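Local coordinates for polyhedrin (Antheraea mylitta cypovirus 4, PDB 5A9C), which probably builds the crystalline matrix of cypovirus polyhedra, the insect-virus occlusion bodies in which particles are embedded, at residues A[100-105]-A[141-146]; A[114-119]-A[147-152]. All coordinates share one frame; numbering follows the deposited sequence.

In the fold
Both contacts are made by strand 145-151, the central strand of a three-stranded antiparallel sheet between strands 61-66 and 96-100; the centres of the two contacts lie about 14 Å apart. Contact 1 lies at the end of the sheet, where 100-105 and 141-146 turn; it is partly buried and built from backbone and side-chain hydrogen bonds. Contact 2, nearer the centre of the chain and more deeply buried, sets the loop 114-119 against side chains of the same strand, joining a lysine hydrogen bond to cation-pi and apolar contacts. They meet where the T100 methyl packs on the K147 chain, and both reach the second subunit.

Contact 1: residues A[100-105]-A[141-146]; sequences TNMHGL and DEHNTV
The last antiparallel bridge between strands 96-100 and 145-151 joins T100 to T145, a hydrogen-bonded pair just before the chain turns away on each side: a type I turn at N101-G104 and, preceding T145, a type II turn at D141-N144. T145 N donates to T100 O at 2.8 Å, nearly straight at 171°, while the return bond from T100 N to T145 O is more bent. N144 adds a third link: its ND2 reaches T100 O at 2.7 Å with that oxygen close to the amide plane. T145 N and N144 ND2 reach T100 O from opposite faces of its carbonyl plane. The other end of the same amide, OD1, accepts from D141 N in its carbonyl plane, which fixes the rotation of the group.

On one face of the sheet the two threonine side chains form a short chain of hydrogen bonds. T100 OG1 donates to T145 OG1 at 2.7 Å, and T145 OG1 in turn donates to N101 O at 2.5 Å. With chi1 of 47°, T145 OG1 sits between its backbone N and carbonyl carbon and is turned to the loop. N101 O also receives G104 N from its other face, tying this chain into the type I turn. Farther out, M102 and H143 lie side by side, M102 CE 3.7 Å from H143 CD2, and the imidazole also meets W68. M102 O accepts a hydrogen bond from N178 ND2 of the second subunit. Two backbone oxygens thus take two donors each; the T100 hydroxyl proton is taken by T145 OG1 and that of T145 by the turn carbonyl of N101.

Contact 2: residues A[114-119]-A[147-152]; sequences RAWGPH and KVLATA
K147 and W116 carry the packing of the loop 114-119 on the central strand of the three-stranded sheet, in a cation-pi contact closed by a hydrogen bond. K147 NZ stands over the six-membered ring of W116, 4.4 Å from its centroid and 18° off the normal. K147 CE lies over the same face at 4.2 Å from the W116 six-membered ring centroid, a CH-pi contact, so the end of the lysine chain, and not the charge alone, covers the indole. K147 NZ also donates to A115 O at 2.7 Å, tilted from the carbonyl plane. The bend at chi3 (55°) in an otherwise extended lysine chain turns CE and NZ back over the ring and to this carbonyl.

Along the strand, L149 CB approaches CZ2 of W116 at 3.6 Å, the leucine crossing the indole at about a right angle; the backbone carbon of V148 meets the ring at its edge. K147 and L149 alternate with V148, which is directed away from the loop and touches F86 and V64.

In the second shell, on neighbouring strand 96-100, E98 OE2 forms a salt bridge with K147 NZ, and E98 OE1 accepts a hydrogen bond from G117 N. One carboxylate thus holds both lysine and loop, which probably helps to offset the lysine's charge in this buried setting. R96, on that strand, makes a second cation-pi contact with W116. The second subunit adds I174 against the indole and N172 against A115. Where the lysine stem passes the ring, K147 CB lies 4.0 Å from W116 CZ3.

Contact 1: residues A[100-105]-A[141-146]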
# COMPACT_ATOMS: atom_id res chain seq x y z
N THR A 100 -9.81 3.22 16.38
CA THR A 100 -10.96 3.71 15.64
C THR A 100 -12.06 2.64 15.65
O THR A 100 -11.88 1.57 16.23
CB THR A 100 -10.57 4.08 14.19
OG1 THR A 100 -9.60 3.14 13.71
CG2 THR A 100 -9.97 5.48 14.14
N ASN A 101 -13.19 2.94 15.02
CA ASN A 101 -14.27 1.96 14.96
C ASN A 101 -14.05 0.96 13.83
O ASN A 101 -13.00 0.97 13.18
CB ASN A 101 -15.65 2.63 14.86
CG ASN A 101 -15.92 3.26 13.50
OD1 ASN A 101 -15.13 3.12 12.56
ND2 ASN A 101 -17.05 3.93 13.38
N MET A 102 -15.02 0.09 13.60
CA MET A 102 -14.85 -0.99 12.63
C MET A 102 -14.53 -0.46 11.23
O MET A 102 -13.96 -1.18 10.41
CB MET A 102 -16.09 -1.89 12.59
CG MET A 102 -17.31 -1.25 11.96
SD MET A 102 -18.73 -2.36 11.92
CE MET A 102 -19.01 -2.61 13.67
N HIS A 103 -14.89 0.79 10.97
CA HIS A 103 -14.70 1.39 9.65
C HIS A 103 -13.42 2.21 9.56
O HIS A 103 -13.08 2.73 8.50
CB HIS A 103 -15.90 2.26 9.28
CG HIS A 103 -17.21 1.54 9.32
ND1 HIS A 103 -17.70 0.82 8.26
CD2 HIS A 103 -18.13 1.41 10.31
CE1 HIS A 103 -18.86 0.28 8.58
NE2 HIS A 103 -19.14 0.63 9.82
N GLY A 104 -12.70 2.31 10.67
CA GLY A 104 -11.48 3.11 10.72
C GLY A 104 -11.77 4.57 11.00
O GLY A 104 -10.93 5.44 10.74
N LEU A 105 -12.95 4.84 11.54
CA LEU A 105 -13.38 6.22 11.79
C LEU A 105 -13.22 6.60 13.26
O LEU A 105 -13.46 5.78 14.15
CB LEU A 105 -14.84 6.39 11.36
CG LEU A 105 -15.13 6.34 9.87
CD1 LEU A 105 -16.63 6.28 9.61
CD2 LEU A 105 -14.51 7.54 9.16
N ASP A 141 -11.87 -2.90 22.51
CA ASP A 141 -13.09 -3.68 22.62
C ASP A 141 -13.48 -4.18 21.23
O ASP A 141 -12.86 -3.81 20.24
CB ASP A 141 -14.23 -2.88 23.28
CG ASP A 141 -14.56 -1.61 22.53
OD1 ASP A 141 -14.56 -1.62 21.28
OD2 ASP A 141 -14.85 -0.59 23.20
N GLU A 142 -14.50 -5.03 21.17
CA GLU A 142 -14.83 -5.73 19.93
C GLU A 142 -14.99 -4.79 18.74
O GLU A 142 -15.64 -3.74 18.83
CB GLU A 142 -16.08 -6.59 20.11
CG GLU A 142 -16.36 -7.52 18.94
CD GLU A 142 -17.52 -8.46 19.20
OE1 GLU A 142 -18.12 -8.38 20.30
OE2 GLU A 142 -17.84 -9.28 18.31
N HIS A 143 -14.38 -5.18 17.62
CA HIS A 143 -14.51 -4.46 16.35
C HIS A 143 -13.71 -3.16 16.26
O HIS A 143 -13.66 -2.54 15.20
CB HIS A 143 -15.98 -4.23 16.00
CG HIS A 143 -16.74 -5.49 15.72
ND1 HIS A 143 -16.14 -6.73 15.74
CD2 HIS A 143 -18.04 -5.70 15.40
CE1 HIS A 143 -17.04 -7.65 15.45
NE2 HIS A 143 -18.20 -7.05 15.25
N ASN A 144 -13.09 -2.75 17.36
CA ASN A 144 -12.13 -1.66 17.30
C ASN A 144 -11.11 -1.93 16.19
O ASN A 144 -10.82 -3.09 15.89
CB ASN A 144 -11.38 -1.50 18.63
CG ASN A 144 -11.89 -0.34 19.47
OD1 ASN A 144 -11.97 -0.44 20.69
ND2 ASN A 144 -12.24 0.76 18.81
N THR A 145 -10.59 -0.88 15.58
CA THR A 145 -9.46 -1.02 14.67
C THR A 145 -8.30 -0.19 15.20
O THR A 145 -8.48 0.63 16.10
CB THR A 145 -9.81 -0.60 13.23
OG1 THR A 145 -10.51 0.65 13.24
CG2 THR A 145 -10.67 -1.66 12.56
N VAL A 146 -7.11 -0.40 14.65
CA VAL A 146 -5.92 0.29 15.13
C VAL A 146 -5.20 1.07 14.04
O VAL A 146 -4.98 0.56 12.94
CB VAL A 146 -4.93 -0.70 15.78
CG1 VAL A 146 -3.65 0.02 16.19
CG2 VAL A 146 -5.57 -1.41 16.97

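Contact 2: residues A[114-119]-A[147-152]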
# COMPACT_ATOMS: atom_id res chain seq x y z
N ARG A 114 -12.12 12.84 11.25
CA ARG A 114 -10.91 13.47 10.73
C ARG A 114 -9.75 12.48 10.65
O ARG A 114 -9.86 11.35 11.13
CB ARG A 114 -10.51 14.67 11.60
CG ARG A 114 -11.14 16.00 11.20
CD ARG A 114 -12.51 16.21 11.82
NE ARG A 114 -13.05 17.52 11.48
CZ ARG A 114 -13.85 17.76 10.45
NH1 ARG A 114 -14.23 16.77 9.65
NH2 ARG A 114 -14.28 19.00 10.22
N ALA A 115 -8.65 12.91 10.05
CA ALA A 115 -7.48 12.04 9.91
C ALA A 115 -7.04 11.50 11.27
O ALA A 115 -6.66 10.33 11.38
CB ALA A 115 -6.33 12.80 9.24
N TRP A 116 -7.10 12.35 12.29
CA TRP A 116 -6.83 11.93 13.66
C TRP A 116 -7.83 12.58 14.62
O TRP A 116 -8.31 13.68 14.38
CB TRP A 116 -5.39 12.26 14.06
CG TRP A 116 -4.38 11.57 13.19
CD1 TRP A 116 -3.76 12.09 12.09
CD2 TRP A 116 -3.91 10.23 13.33
NE1 TRP A 116 -2.92 11.15 11.54
CE2 TRP A 116 -2.99 10.00 12.28
CE3 TRP A 116 -4.17 9.20 14.23
CZ2 TRP A 116 -2.33 8.78 12.12
CZ3 TRP A 116 -3.51 7.99 14.07
CH2 TRP A 116 -2.60 7.79 13.03
N GLY A 117 -8.14 11.87 15.71
CA GLY A 117 -9.15 12.33 16.65
C GLY A 117 -8.63 13.36 17.63
O GLY A 117 -7.42 13.53 17.78
N PRO A 118 -9.55 14.06 18.32
CA PRO A 118 -9.17 15.09 19.29
C PRO A 118 -8.42 14.54 20.50
O PRO A 118 -7.76 15.30 21.21
CB PRO A 118 -10.51 15.70 19.71
CG PRO A 118 -11.53 14.64 19.39
CD PRO A 118 -11.01 13.95 18.17
N HIS A 119 -8.53 13.24 20.75
CA HIS A 119 -7.85 12.62 21.89
C HIS A 119 -6.89 11.52 21.45
O HIS A 119 -6.73 10.51 22.14
CB HIS A 119 -8.86 12.07 22.90
CG HIS A 119 -9.94 13.03 23.27
ND1 HIS A 119 -9.78 14.02 24.22
CD2 HIS A 119 -11.21 13.17 22.80
CE1 HIS A 119 -10.90 14.72 24.32
NE2 HIS A 119 -11.78 14.22 23.47
N LYS A 147 -4.84 2.31 14.35
CA LYS A 147 -4.09 3.16 13.43
C LYS A 147 -2.80 3.60 14.10
O LYS A 147 -2.82 4.02 15.26
CB LYS A 147 -4.91 4.39 13.05
CG LYS A 147 -6.09 4.10 12.15
CD LYS A 147 -7.04 5.29 12.09
CE LYS A 147 -6.34 6.57 11.67
NZ LYS A 147 -7.25 7.75 11.79
N VAL A 148 -1.69 3.49 13.39
CA VAL A 148 -0.41 3.94 13.92
C VAL A 148 0.32 4.82 12.91
O VAL A 148 0.32 4.55 11.71
CB VAL A 148 0.51 2.75 14.29
CG1 VAL A 148 1.82 3.25 14.88
CG2 VAL A 148 -0.20 1.81 15.25
N LEU A 149 0.93 5.89 13.41
CA LEU A 149 1.79 6.75 12.60
C LEU A 149 3.15 6.93 13.26
O LEU A 149 3.23 7.29 14.43
CB LEU A 149 1.15 8.12 12.38
CG LEU A 149 2.07 9.15 11.73
CD1 LEU A 149 2.44 8.74 10.32
CD2 LEU A 149 1.43 10.53 11.73
N ALA A 150 4.21 6.67 12.51
CA ALA A 150 5.56 6.92 12.99
C ALA A 150 6.40 7.50 11.86
O ALA A 150 6.39 7.00 10.75
CB ALA A 150 6.18 5.64 13.52
N THR A 151 7.12 8.58 12.16
CA THR A 151 7.93 9.25 11.15
C THR A 151 9.35 9.49 11.64
O THR A 151 9.58 9.70 12.84
CB THR A 151 7.31 10.60 10.72
OG1 THR A 151 7.08 11.41 11.88
CG2 THR A 151 5.99 10.37 10.00
N ALA A 152 10.30 9.46 10.71
CA ALA A 152 11.70 9.70 11.03
C ALA A 152 11.89 11.13 11.51
O ALA A 152 11.32 12.06 10.94
CB ALA A 152 12.57 9.43 9.82